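Local coordinates for esterase (Alcaligenes sp., PDB 1QLW), which probably hydrolyses carboxylic esters, as expected of an esterase with the alpha/beta-hydrolase fold, at residues P9-L15 with Y91-K95; A143-P149 with I256-W262; K156-F160 with H294-H298; G209-F213 with A225-V229. All coordinates share one frame; numbering follows the deposited sequence.

Contact 1: residues P9-L15 with Y91-K95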
loop_
_atom_site.group_PDB
_atom_site.type_symbol
_atom_site.label_atom_id
_atom_site.label_comp_id
_atom_site.label_asym_id
_atom_site.label_seq_id
_atom_site.Cartn_x
_atom_site.Cartn_y
_atom_site.Cartn_z
ATOM N N PRO A 9 -25.389 -1.434 -2.286
ATOM C CA PRO A 9 -25.613 -2.840 -1.964
ATOM C C PRO A 9 -25.378 -3.093 -0.485
ATOM O O PRO A 9 -24.387 -2.620 0.067
ATOM C CB PRO A 9 -24.630 -3.591 -2.834
ATOM C CG PRO A 9 -24.130 -2.628 -3.842
ATOM C CD PRO A 9 -24.344 -1.242 -3.311
ATOM N N ALA A 10 -26.282 -3.825 0.145
ATOM C CA ALA A 10 -26.188 -4.131 1.559
ATOM C C ALA A 10 -25.713 -5.567 1.770
ATOM O O ALA A 10 -25.639 -6.401 0.864
ATOM C CB ALA A 10 -27.558 -3.946 2.208
ATOM N N GLY A 11 -25.374 -5.857 3.021
ATOM C CA GLY A 11 -24.969 -7.182 3.418
ATOM C C GLY A 11 -23.531 -7.562 3.122
ATOM O O GLY A 11 -22.720 -6.762 2.661
ATOM N N PRO A 12 -23.228 -8.828 3.398
ATOM C CA PRO A 12 -21.868 -9.326 3.259
ATOM C C PRO A 12 -21.440 -9.531 1.825
ATOM O O PRO A 12 -22.228 -9.433 0.887
ATOM C CB PRO A 12 -21.886 -10.643 4.033
ATOM C CG PRO A 12 -23.299 -11.098 3.945
ATOM C CD PRO A 12 -24.132 -9.848 3.982
ATOM N N LEU A 13 -20.143 -9.723 1.634
ATOM C CA LEU A 13 -19.576 -10.041 0.327
ATOM C C LEU A 13 -18.833 -11.367 0.443
ATOM O O LEU A 13 -18.071 -11.581 1.374
ATOM C CB LEU A 13 -18.626 -8.954 -0.151
ATOM C CG LEU A 13 -17.860 -9.246 -1.447
ATOM C CD1 LEU A 13 -18.774 -9.498 -2.635
ATOM C CD2 LEU A 13 -16.908 -8.099 -1.753
ATOM N N THR A 14 -19.063 -12.248 -0.515
ATOM C CA THR A 14 -18.388 -13.528 -0.562
ATOM C C THR A 14 -17.370 -13.507 -1.684
ATOM O O THR A 14 -17.676 -13.141 -2.822
ATOM C CB THR A 14 -19.356 -14.707 -0.716
ATOM O OG1 THR A 14 -20.214 -14.737 0.425
ATOM C CG2 THR A 14 -18.620 -16.033 -0.787
ATOM N N LEU A 15 -16.154 -13.896 -1.336
ATOM C CA LEU A 15 -15.121 -13.984 -2.338
ATOM C C LEU A 15 -14.647 -15.412 -2.532
ATOM O O LEU A 15 -14.455 -16.192 -1.595
ATOM C CB LEU A 15 -13.927 -13.123 -1.945
ATOM C CG LEU A 15 -14.166 -11.619 -1.816
ATOM C CD1 LEU A 15 -12.870 -10.912 -1.460
ATOM C CD2 LEU A 15 -14.725 -11.026 -3.097
ATOM N N TYR A 91 -17.522 -2.118 -4.961
ATOM C CA TYR A 91 -18.728 -2.121 -5.788
ATOM C C TYR A 91 -18.557 -3.044 -6.985
ATOM O O TYR A 91 -19.446 -3.838 -7.318
ATOM C CB TYR A 91 -19.078 -0.712 -6.238
ATOM C CG TYR A 91 -20.430 -0.619 -6.885
ATOM C CD1 TYR A 91 -21.575 -0.884 -6.157
ATOM C CD2 TYR A 91 -20.582 -0.193 -8.187
ATOM C CE1 TYR A 91 -22.830 -0.718 -6.716
ATOM C CE2 TYR A 91 -21.818 -0.025 -8.772
ATOM C CZ TYR A 91 -22.950 -0.276 -8.021
ATOM O OH TYR A 91 -24.209 -0.096 -8.544
ATOM N N PHE A 92 -17.392 -2.970 -7.641
ATOM C CA PHE A 92 -17.142 -3.819 -8.798
ATOM C C PHE A 92 -17.185 -5.290 -8.397
ATOM O O PHE A 92 -17.754 -6.118 -9.122
ATOM C CB PHE A 92 -15.800 -3.476 -9.442
ATOM C CG PHE A 92 -15.747 -2.160 -10.163
ATOM C CD1 PHE A 92 -16.798 -1.271 -10.257
ATOM C CD2 PHE A 92 -14.574 -1.788 -10.788
ATOM C CE1 PHE A 92 -16.688 -0.076 -10.929
ATOM C CE2 PHE A 92 -14.451 -0.592 -11.480
ATOM C CZ PHE A 92 -15.520 0.270 -11.551
ATOM N N LEU A 93 -16.606 -5.626 -7.243
ATOM C CA LEU A 93 -16.658 -7.004 -6.742
ATOM C C LEU A 93 -18.100 -7.448 -6.540
ATOM O O LEU A 93 -18.492 -8.560 -6.920
ATOM C CB LEU A 93 -15.919 -7.104 -5.407
ATOM C CG LEU A 93 -14.428 -6.884 -5.489
ATOM C CD1 LEU A 93 -13.835 -6.733 -4.108
ATOM C CD2 LEU A 93 -13.772 -8.043 -6.216
ATOM N N ARG A 94 -18.927 -6.582 -5.948
ATOM C CA ARG A 94 -20.333 -6.874 -5.691
ATOM C C ARG A 94 -21.126 -7.013 -6.980
ATOM O O ARG A 94 -22.128 -7.729 -7.032
ATOM C CB ARG A 94 -20.937 -5.815 -4.771
ATOM C CG ARG A 94 -20.421 -5.931 -3.349
ATOM C CD ARG A 94 -21.008 -4.848 -2.457
ATOM N NE ARG A 94 -20.548 -4.984 -1.078
ATOM C CZ ARG A 94 -21.127 -5.753 -0.165
ATOM N NH1 ARG A 94 -22.199 -6.481 -0.448
ATOM N NH2 ARG A 94 -20.584 -5.813 1.039
ATOM N N LYS A 95 -20.667 -6.373 -8.053
ATOM C CA LYS A 95 -21.251 -6.480 -9.374
ATOM C C LYS A 95 -20.719 -7.678 -10.143
ATOM O O LYS A 95 -21.147 -7.896 -11.291
ATOM C CB LYS A 95 -21.063 -5.158 -10.120
ATOM C CG LYS A 95 -21.890 -4.030 -9.521
ATOM C CD LYS A 95 -23.363 -4.194 -9.828
ATOM C CE LYS A 95 -24.173 -2.946 -9.584
ATOM N NZ LYS A 95 -25.503 -3.024 -10.243
#

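Contact 2: residues A143-P149 with I256-W262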
loop_
_atom_site.group_PDB
_atom_site.type_symbol
_atom_site.label_atom_id
_atom_site.label_comp_id
_atom_site.label_asym_id
_atom_site.label_seq_id
_atom_site.Cartn_x
_atom_site.Cartn_y
_atom_site.Cartn_z
ATOM N N ALA A 143 -7.907 22.835 -6.456
ATOM C CA ALA A 143 -8.127 23.370 -7.797
ATOM C C ALA A 143 -7.882 22.315 -8.860
ATOM O O ALA A 143 -8.641 22.241 -9.843
ATOM C CB ALA A 143 -7.294 24.623 -8.007
ATOM N N ILE A 144 -6.846 21.486 -8.734
ATOM C CA ILE A 144 -6.619 20.406 -9.698
ATOM C C ILE A 144 -7.822 19.475 -9.778
ATOM O O ILE A 144 -8.229 19.024 -10.852
ATOM C CB ILE A 144 -5.359 19.598 -9.329
ATOM C CG1 ILE A 144 -4.131 20.499 -9.475
ATOM C CG2 ILE A 144 -5.231 18.339 -10.178
ATOM C CD1 ILE A 144 -2.857 19.995 -8.836
ATOM N N PHE A 145 -8.437 19.217 -8.621
ATOM C CA PHE A 145 -9.558 18.304 -8.541
ATOM C C PHE A 145 -10.895 18.970 -8.832
ATOM O O PHE A 145 -11.912 18.281 -8.923
ATOM C CB PHE A 145 -9.597 17.625 -7.179
ATOM C CG PHE A 145 -8.415 16.749 -6.849
ATOM C CD1 PHE A 145 -7.547 16.258 -7.820
ATOM C CD2 PHE A 145 -8.174 16.386 -5.540
ATOM C CE1 PHE A 145 -6.485 15.439 -7.505
ATOM C CE2 PHE A 145 -7.111 15.565 -5.206
ATOM C CZ PHE A 145 -6.271 15.093 -6.179
ATOM N N ARG A 146 -10.899 20.295 -8.983
ATOM C CA ARG A 146 -12.066 21.076 -9.330
ATOM C C ARG A 146 -13.133 20.991 -8.244
ATOM O O ARG A 146 -14.341 20.967 -8.539
ATOM C CB ARG A 146 -12.637 20.703 -10.706
ATOM C CG ARG A 146 -11.612 20.724 -11.818
ATOM C CD ARG A 146 -12.249 20.695 -13.210
ATOM N NE ARG A 146 -13.258 19.656 -13.331
ATOM C CZ ARG A 146 -13.003 18.360 -13.467
ATOM N NH1 ARG A 146 -11.744 17.936 -13.629
ATOM N NH2 ARG A 146 -14.001 17.483 -13.442
ATOM N N PHE A 147 -12.712 21.103 -6.987
ATOM C CA PHE A 147 -13.683 21.165 -5.912
ATOM C C PHE A 147 -14.348 22.540 -5.808
ATOM O O PHE A 147 -15.432 22.656 -5.264
ATOM C CB PHE A 147 -13.019 20.829 -4.582
ATOM C CG PHE A 147 -12.523 19.409 -4.447
ATOM C CD1 PHE A 147 -12.948 18.387 -5.276
ATOM C CD2 PHE A 147 -11.606 19.130 -3.451
ATOM C CE1 PHE A 147 -12.467 17.099 -5.103
ATOM C CE2 PHE A 147 -11.134 17.844 -3.265
ATOM C CZ PHE A 147 -11.566 16.822 -4.085
ATOM N N GLY A 148 -13.643 23.550 -6.288
ATOM C CA GLY A 148 -14.134 24.934 -6.269
ATOM C C GLY A 148 -13.084 25.750 -6.992
ATOM O O GLY A 148 -12.079 25.241 -7.457
ATOM N N PRO A 149 -13.350 27.043 -7.124
ATOM C CA PRO A 149 -12.473 27.894 -7.919
ATOM C C PRO A 149 -11.084 28.059 -7.348
ATOM O O PRO A 149 -10.071 28.140 -8.057
ATOM C CB PRO A 149 -13.247 29.205 -8.027
ATOM C CG PRO A 149 -14.224 29.210 -6.898
ATOM C CD PRO A 149 -14.548 27.762 -6.640
ATOM N N ILE A 256 -15.607 21.672 -15.961
ATOM C CA ILE A 256 -14.391 21.579 -16.745
ATOM C C ILE A 256 -13.995 22.913 -17.350
ATOM O O ILE A 256 -12.827 23.314 -17.379
ATOM C CB ILE A 256 -14.581 20.558 -17.894
ATOM C CG1 ILE A 256 -14.732 19.127 -17.360
ATOM C CG2 ILE A 256 -13.480 20.653 -18.940
ATOM C CD1 ILE A 256 -13.441 18.532 -16.839
ATOM N N GLU A 257 -14.979 23.609 -17.916
ATOM C CA GLU A 257 -14.723 24.787 -18.716
ATOM C C GLU A 257 -13.983 25.910 -18.047
ATOM O O GLU A 257 -13.154 26.565 -18.703
ATOM C CB GLU A 257 -16.047 25.303 -19.323
ATOM C CG GLU A 257 -16.328 24.488 -20.577
ATOM C CD GLU A 257 -17.301 23.371 -20.652
ATOM O OE1 GLU A 257 -18.464 23.832 -20.371
ATOM O OE2 GLU A 257 -17.166 22.122 -20.703
ATOM N N GLU A 258 -14.160 26.055 -16.734
ATOM C CA GLU A 258 -13.533 27.182 -16.060
ATOM C C GLU A 258 -12.117 26.906 -15.611
ATOM O O GLU A 258 -11.492 27.828 -15.078
ATOM C CB GLU A 258 -14.425 27.646 -14.914
ATOM C CG GLU A 258 -14.668 26.611 -13.840
ATOM C CD GLU A 258 -15.891 26.878 -12.984
ATOM O OE1 GLU A 258 -15.773 27.772 -12.111
ATOM O OE2 GLU A 258 -16.932 26.186 -13.127
ATOM N N PHE A 259 -11.580 25.718 -15.859
ATOM C CA PHE A 259 -10.202 25.423 -15.495
ATOM C C PHE A 259 -9.344 25.233 -16.731
ATOM O O PHE A 259 -9.478 24.224 -17.442
ATOM C CB PHE A 259 -10.153 24.152 -14.619
ATOM C CG PHE A 259 -10.774 24.341 -13.265
ATOM C CD1 PHE A 259 -12.122 24.156 -13.073
ATOM C CD2 PHE A 259 -10.017 24.698 -12.155
ATOM C CE1 PHE A 259 -12.707 24.330 -11.830
ATOM C CE2 PHE A 259 -10.598 24.891 -10.919
ATOM C CZ PHE A 259 -11.950 24.702 -10.754
ATOM N N PRO A 260 -8.367 26.107 -16.936
ATOM C CA PRO A 260 -7.453 25.959 -18.067
ATOM C C PRO A 260 -6.659 24.667 -18.046
ATOM O O PRO A 260 -6.214 24.234 -19.129
ATOM C CB PRO A 260 -6.585 27.207 -18.042
ATOM C CG PRO A 260 -7.353 28.192 -17.239
ATOM C CD PRO A 260 -8.155 27.393 -16.236
ATOM N N ARG A 261 -6.482 23.999 -16.911
ATOM C CA ARG A 261 -5.771 22.731 -16.823
ATOM C C ARG A 261 -6.595 21.665 -17.554
ATOM O O ARG A 261 -6.055 20.727 -18.136
ATOM C CB ARG A 261 -5.520 22.291 -15.373
ATOM C CG ARG A 261 -4.553 21.147 -15.106
ATOM C CD ARG A 261 -4.466 20.717 -13.658
ATOM N NE ARG A 261 -3.369 19.858 -13.242
ATOM C CZ ARG A 261 -2.197 20.222 -12.735
ATOM N NH1 ARG A 261 -1.905 21.507 -12.551
ATOM N NH2 ARG A 261 -1.301 19.304 -12.366
ATOM N N TRP A 262 -7.919 21.778 -17.510
ATOM C CA TRP A 262 -8.813 20.713 -17.888
ATOM C C TRP A 262 -9.547 20.892 -19.199
ATOM O O TRP A 262 -9.718 19.923 -19.936
ATOM C CB TRP A 262 -9.848 20.429 -16.779
ATOM C CG TRP A 262 -9.197 19.726 -15.628
ATOM C CD1 TRP A 262 -8.917 20.176 -14.373
ATOM C CD2 TRP A 262 -8.687 18.379 -15.681
ATOM N NE1 TRP A 262 -8.285 19.199 -13.646
ATOM C CE2 TRP A 262 -8.138 18.083 -14.431
ATOM C CE3 TRP A 262 -8.672 17.404 -16.692
ATOM C CZ2 TRP A 262 -7.556 16.836 -14.161
ATOM C CZ3 TRP A 262 -8.094 16.180 -16.418
ATOM C CH2 TRP A 262 -7.546 15.909 -15.167
#

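Contact 3: residues K156-F160 with H294-H298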
loop_
_atom_site.group_PDB
_atom_site.type_symbol
_atom_site.label_atom_id
_atom_site.label_comp_id
_atom_site.label_asym_id
_atom_site.label_seq_id
_atom_site.Cartn_x
_atom_site.Cartn_y
_atom_site.Cartn_z
ATOM N N LYS A 156 -20.961 25.052 -4.929
ATOM C CA LYS A 156 -22.164 24.668 -4.198
ATOM C C LYS A 156 -22.750 23.348 -4.674
ATOM O O LYS A 156 -23.340 22.635 -3.856
ATOM C CB LYS A 156 -23.234 25.754 -4.325
ATOM C CG LYS A 156 -22.804 27.130 -3.857
ATOM C CD LYS A 156 -22.315 27.122 -2.419
ATOM C CE LYS A 156 -21.916 28.524 -1.983
ATOM N NZ LYS A 156 -23.081 29.315 -1.510
ATOM N N ASP A 157 -22.528 22.979 -5.937
ATOM C CA ASP A 157 -23.077 21.738 -6.465
ATOM C C ASP A 157 -22.060 20.607 -6.542
ATOM O O ASP A 157 -22.344 19.590 -7.190
ATOM C CB ASP A 157 -23.700 21.942 -7.855
ATOM C CG ASP A 157 -22.691 22.286 -8.923
ATOM O OD1 ASP A 157 -21.484 22.369 -8.645
ATOM O OD2 ASP A 157 -23.120 22.462 -10.086
ATOM N N THR A 158 -20.895 20.739 -5.910
ATOM C CA THR A 158 -19.917 19.671 -6.074
ATOM C C THR A 158 -20.462 18.363 -5.509
ATOM O O THR A 158 -21.134 18.307 -4.486
ATOM C CB THR A 158 -18.592 19.998 -5.381
ATOM O OG1 THR A 158 -17.683 18.913 -5.680
ATOM C CG2 THR A 158 -18.681 20.105 -3.869
ATOM N N GLN A 159 -20.146 17.282 -6.212
ATOM C CA GLN A 159 -20.422 15.937 -5.717
ATOM C C GLN A 159 -19.340 15.446 -4.755
ATOM O O GLN A 159 -19.545 14.415 -4.113
ATOM C CB GLN A 159 -20.534 14.955 -6.879
ATOM C CG GLN A 159 -21.722 15.177 -7.790
ATOM C CD GLN A 159 -23.020 14.603 -7.303
ATOM O OE1 GLN A 159 -23.082 13.965 -6.246
ATOM N NE2 GLN A 159 -24.031 14.748 -8.151
ATOM N N PHE A 160 -18.205 16.126 -4.665
ATOM C CA PHE A 160 -17.179 15.583 -3.773
ATOM C C PHE A 160 -17.577 15.842 -2.338
ATOM O O PHE A 160 -18.055 16.937 -2.025
ATOM C CB PHE A 160 -15.804 16.250 -4.044
ATOM C CG PHE A 160 -14.752 15.508 -3.265
ATOM C CD1 PHE A 160 -14.206 14.323 -3.756
ATOM C CD2 PHE A 160 -14.335 15.952 -2.031
ATOM C CE1 PHE A 160 -13.289 13.606 -2.996
ATOM C CE2 PHE A 160 -13.434 15.233 -1.255
ATOM C CZ PHE A 160 -12.917 14.058 -1.752
ATOM N N HIS A 294 -24.572 15.960 -12.826
ATOM C CA HIS A 294 -23.886 17.219 -12.616
ATOM C C HIS A 294 -23.042 17.257 -11.349
ATOM O O HIS A 294 -23.330 16.554 -10.380
ATOM C CB HIS A 294 -24.952 18.336 -12.504
ATOM C CG HIS A 294 -25.827 18.412 -13.716
ATOM N ND1 HIS A 294 -27.067 17.847 -13.859
ATOM C CD2 HIS A 294 -25.525 18.927 -14.928
ATOM C CE1 HIS A 294 -27.551 18.114 -15.066
ATOM N NE2 HIS A 294 -26.617 18.744 -15.755
ATOM N N GLY A 295 -22.018 18.098 -11.379
ATOM C CA GLY A 295 -21.219 18.372 -10.202
ATOM C C GLY A 295 -20.041 17.443 -9.970
ATOM O O GLY A 295 -19.356 17.632 -8.963
ATOM N N ASN A 296 -19.768 16.463 -10.807
ATOM C CA ASN A 296 -18.672 15.551 -10.505
ATOM C C ASN A 296 -17.325 16.254 -10.571
ATOM O O ASN A 296 -17.047 17.046 -11.453
ATOM C CB ASN A 296 -18.680 14.321 -11.408
ATOM C CG ASN A 296 -19.727 13.325 -10.965
ATOM O OD1 ASN A 296 -20.816 13.258 -11.541
ATOM N ND2 ASN A 296 -19.378 12.566 -9.921
ATOM N N SER A 297 -16.502 15.867 -9.588
ATOM C CA SER A 297 -15.146 16.371 -9.492
ATOM C C SER A 297 -14.206 15.461 -10.273
ATOM O O SER A 297 -14.592 14.427 -10.834
ATOM C CB SER A 297 -14.707 16.414 -8.032
ATOM O OG SER A 297 -14.420 15.116 -7.516
ATOM N N HIS A 298 -12.914 15.801 -10.223
ATOM C CA HIS A 298 -11.920 14.895 -10.800
ATOM C C HIS A 298 -11.853 13.560 -10.060
ATOM O O HIS A 298 -11.482 12.544 -10.638
ATOM C CB HIS A 298 -10.557 15.582 -10.717
ATOM C CG HIS A 298 -9.430 14.809 -11.293
ATOM N ND1 HIS A 298 -9.389 14.409 -12.616
ATOM C CD2 HIS A 298 -8.279 14.362 -10.740
ATOM C CE1 HIS A 298 -8.265 13.740 -12.822
ATOM N NE2 HIS A 298 -7.547 13.736 -11.703
HETATM O O HOH W 1 -16.722 19.433 -8.042
#

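Contact 4: residues G209-F213 with A225-V229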
loop_
_atom_site.group_PDB
_atom_site.type_symbol
_atom_site.label_atom_id
_atom_site.label_comp_id
_atom_site.label_asym_id
_atom_site.label_seq_id
_atom_site.Cartn_x
_atom_site.Cartn_y
_atom_site.Cartn_z
ATOM N N GLY A 209 -3.890 8.075 -16.914
ATOM C CA GLY A 209 -4.854 8.019 -18.000
ATOM C C GLY A 209 -4.274 7.453 -19.277
ATOM O O GLY A 209 -4.903 6.620 -19.936
ATOM N N ILE A 210 -3.087 7.923 -19.649
ATOM C CA ILE A 210 -2.439 7.490 -20.884
ATOM C C ILE A 210 -1.856 6.088 -20.803
ATOM O O ILE A 210 -1.622 5.447 -21.828
ATOM C CB ILE A 210 -1.335 8.512 -21.248
ATOM C CG1 ILE A 210 -0.874 8.359 -22.698
ATOM C CG2 ILE A 210 -0.147 8.446 -20.307
ATOM C CD1 ILE A 210 -1.945 8.588 -23.742
ATOM N N TYR A 211 -1.582 5.589 -19.585
ATOM C CA TYR A 211 -0.893 4.308 -19.453
ATOM C C TYR A 211 -1.481 3.166 -20.243
ATOM O O TYR A 211 -0.730 2.487 -20.946
ATOM C CB TYR A 211 -0.700 3.872 -18.000
ATOM C CG TYR A 211 0.177 4.694 -17.098
ATOM C CD1 TYR A 211 0.868 5.840 -17.474
ATOM C CD2 TYR A 211 0.359 4.257 -15.781
ATOM C CE1 TYR A 211 1.640 6.542 -16.560
ATOM C CE2 TYR A 211 1.138 4.933 -14.871
ATOM C CZ TYR A 211 1.784 6.089 -15.264
ATOM O OH TYR A 211 2.561 6.825 -14.398
ATOM N N PRO A 212 -2.777 2.882 -20.142
ATOM C CA PRO A 212 -3.302 1.715 -20.861
ATOM C C PRO A 212 -3.106 1.788 -22.354
ATOM O O PRO A 212 -2.953 0.756 -23.010
ATOM C CB PRO A 212 -4.775 1.662 -20.485
ATOM C CG PRO A 212 -4.925 2.520 -19.308
ATOM C CD PRO A 212 -3.793 3.503 -19.274
ATOM N N PHE A 213 -3.171 2.999 -22.901
ATOM C CA PHE A 213 -2.970 3.187 -24.329
ATOM C C PHE A 213 -1.527 2.924 -24.721
ATOM O O PHE A 213 -1.252 2.370 -25.781
ATOM C CB PHE A 213 -3.389 4.605 -24.733
ATOM C CG PHE A 213 -4.809 4.931 -24.372
ATOM C CD1 PHE A 213 -5.871 4.410 -25.099
ATOM C CD2 PHE A 213 -5.091 5.746 -23.299
ATOM C CE1 PHE A 213 -7.182 4.720 -24.770
ATOM C CE2 PHE A 213 -6.387 6.076 -22.962
ATOM C CZ PHE A 213 -7.437 5.555 -23.704
ATOM N N ALA A 225 -10.399 -4.024 -23.049
ATOM C CA ALA A 225 -11.029 -2.732 -23.190
ATOM C C ALA A 225 -10.275 -1.750 -22.294
ATOM O O ALA A 225 -9.565 -2.182 -21.383
ATOM C CB ALA A 225 -12.498 -2.765 -22.780
ATOM N N ILE A 226 -10.432 -0.467 -22.570
ATOM C CA ILE A 226 -9.795 0.581 -21.783
ATOM C C ILE A 226 -10.844 1.588 -21.348
ATOM O O ILE A 226 -11.603 2.063 -22.190
ATOM C CB ILE A 226 -8.669 1.282 -22.567
ATOM C CG1 ILE A 226 -7.569 0.295 -22.939
ATOM C CG2 ILE A 226 -8.160 2.503 -21.829
ATOM C CD1 ILE A 226 -6.569 0.823 -23.932
ATOM N N VAL A 227 -10.810 1.923 -20.065
ATOM C CA VAL A 227 -11.611 2.987 -19.493
ATOM C C VAL A 227 -10.638 4.003 -18.889
ATOM O O VAL A 227 -9.805 3.601 -18.078
ATOM C CB VAL A 227 -12.608 2.508 -18.435
ATOM C CG1 VAL A 227 -13.378 3.672 -17.826
ATOM C CG2 VAL A 227 -13.545 1.446 -18.997
ATOM N N SER A 228 -10.718 5.262 -19.287
ATOM C CA SER A 228 -9.791 6.269 -18.756
ATOM C C SER A 228 -10.628 7.398 -18.171
ATOM O O SER A 228 -11.389 8.034 -18.902
ATOM C CB SER A 228 -8.849 6.688 -19.880
ATOM O OG SER A 228 -7.809 7.551 -19.524
ATOM N N VAL A 229 -10.468 7.642 -16.877
ATOM C CA VAL A 229 -11.187 8.688 -16.159
ATOM C C VAL A 229 -10.354 9.962 -16.132
ATOM O O VAL A 229 -9.257 9.957 -15.540
ATOM C CB VAL A 229 -11.525 8.221 -14.736
ATOM C CG1 VAL A 229 -12.248 9.339 -14.010
ATOM C CG2 VAL A 229 -12.357 6.953 -14.794
#

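Contact 1: residues P9-L15 with Y91-K95
Arg94 reaches from the last turn of helix 88-94 into the bend formed by Pro9 to Leu13, and its guanidinium lies among backbone carbonyls. Arg94 NH2 meets Gly11 O in the carbonyl plane at 2.8 Å, with an N-H...O angle of 142°, while Arg94 NH1 makes weak bonds to Gly11 O and to Pro12 O, each at 3.2 Å. Leu13 CB sits over one face of the group, 3.9 Å from Arg94 NH2, and Pro9 O lies over the opposite face. With CG anti to the carbonyl carbon (chi1 -71°) and the chain extended from CG to NE, the head stretches past Pro9 to this pocket of carbonyls; NE is salt-bridged to Glu90. Nearer the backbone of the helix, Leu13 and Leu93 cross at about a right angle, Leu13 CD2 resting 3.9 Å from Leu93 CB. Pro9 comes to the edge of the Tyr91 ring, its CG 3.7 Å from Tyr91 CE1; the hydroxyl of Tyr91 bonds to Asp311. A methionine in place of Arg94 would probably leave Gly11 O and Pro12 O without these donors and Glu90 without its mate, freeing the bend to shift. Leu13 to Leu15 continue the sheet by antiparallel pairing with the second subunit, so the contact ties a helix flanking the central sheet of this alpha/beta hydrolase to an N-terminal strand at the dimer interface.

Contact 2: residues A143-P149 with I256-W262
Trp262 and Phe259 reach round Arg146 and the end of helix 138-144. Trp262 NE1 donates to Ile144 O at 2.8 Å, in the carbonyl plane, although the acceptor is tilted 18° out of the ring plane. Arg146 lies over the face of the same indole in a cation-pi contact, CZ being 4.6 Å from the centroid of the Trp262 five-membered ring; the guanidinium stands steeply, its plane 75° from that of the ring, and NH1 is the atom that leans on the face. Closer to its backbone, Arg146 CG sits over the Phe259 ring, 3.8 Å from the centroid, as a CH-pi contact. The arginine chain bends at chi3 (-49°), turning the head from Phe259 toward Ile256, whose CD1 covers the centre of one guanidinium face, 3.4 Å from Arg146 CZ. At the other end of the contact, Ile144 CG1 covers a face of the Arg261 guanidinium, whose NH1 bonds to Lys38 O of the second subunit.

Further out, Glu230 forms a salt bridge with Arg146 NH1, and Asp254 O accepts from NE. The positive phi of Arg146 belongs to a Schellman motif that ends the helix and aims this side chain at the loop. A leucine in place of Trp262 would probably leave Ile144 O without its indole donor and strip the aromatic face from the arginine. The buried guanidinium is thus met by the carboxylate of Glu230, the carbonyl of Asp254 and a pi face, which joins the helix end to the loop 256-262.

Contact 3: residues K156-F160 with H294-H298
Asp157 to Gln159 run beside His294 to Asn296, the directions of the touching parts 39° apart, with the CA atoms of Thr158 and Gly295 only 4.5 Å apart, and Gln159 N donates to Gly295 O at 2.9 Å from above the carbonyl plane. So close a backbone approach depends on Gly295 lacking a side chain: its CA lies 3.4 Å from Asp157 O as a C-H...O contact, and a CB would run into that oxygen.

Gln159 then doubles the grip. Its chain, bent at chi2 (-82°), folds back over the glycine so that Gln159 NE2 meets His294 O nearly head-on at 3.0 Å, close to the C=O axis and in the plane of the amide; CG lies 3.8 Å from Asn296 N on the way. Thr158 OG1 accepts from Phe160 N at 3.0 Å, closing an ST turn, and a water 2.6 Å from Thr158 OG1 may give a weak bond to Gly295 O. Beyond the turn, the Phe160 ring passes Ser297 obliquely, CD1 3.8 Å from Ser297 OG, which is bonded to Asp303; Phe147 of the same chain stacks on the Phe160 ring.

Second-shell carboxylates fix the loop 294-298: Asp254 takes the Gly295 N-H and Asp303 holds Asn296. At the end of this loop stands His298, whose ND1 bonds to Glu230, a pairing consistent with the histidine and acid of a hydrolase triad. Two nearly straight N-H...O bonds to successive carbonyls therefore restrain the loop that carries this histidine.

Contact 4: residues G209-F213 with A225-V229
Gly209 comes first: Ser228 OG donates to Gly209 O at 3.1 Å. The donor approaches well to the side of the C=O direction, at an angle of 102°, and tilted from the carbonyl plane. Ser228, on strand 223-229, turns its OG away from its own N (chi1 -174°) and so reaches Gly209; its OG is 3.4 Å from Gly209 CA, where even a beta carbon would be tight. Ser204 OG adds a weak bond to Gly209 O. Pro212, in helix 211-218, faces the strand and sets CB 3.7 Å from Ile226 CG2, while Ile226 CD1 lies 3.7 Å from Pro212 O. Phe213 follows, its ring taking the same Ile226 CG2 over one face as a CH-pi contact, 4.1 Å from the centroid, with Ser228 CB 4.0 Å from Phe213 CE2. One methyl is thus wedged between proline and phenylalanine. Phe272 meets the Phe213 ring edge-to-face. Helix and flanking strands make a beta-alpha-beta crossover; the connection from strand 200-205, just ahead of Gly209, is where alpha/beta hydrolases carry the nucleophile elbow, consistent with this family. Apart from the one hydroxyl-carbonyl bond between the segments, buried apolar packing fixes the N-terminal part of the helix against the sheet.

Overall arrangement
From the N terminus, contact 1 closes first, tying the bend before strand 13-23 and the start of that strand to the end of helix 88-94; it is complete before any other opens. Contact 2 then opens at the end of helix 138-144 and contact 3 at 156-160. Contact 4 opens and closes within both, packing helix 211-218 on strand 223-229 of the central sheet. Residues 256-262 close contact 2 and residues 294-298 contact 3, so these two cross; their centres are 11 Å apart, and Phe145 O probably bonds to His298 N. Both bring the end of helix 138-144 and the chain after it to loops following sheet strands. Contacts 1 and 2 each touch the second subunit.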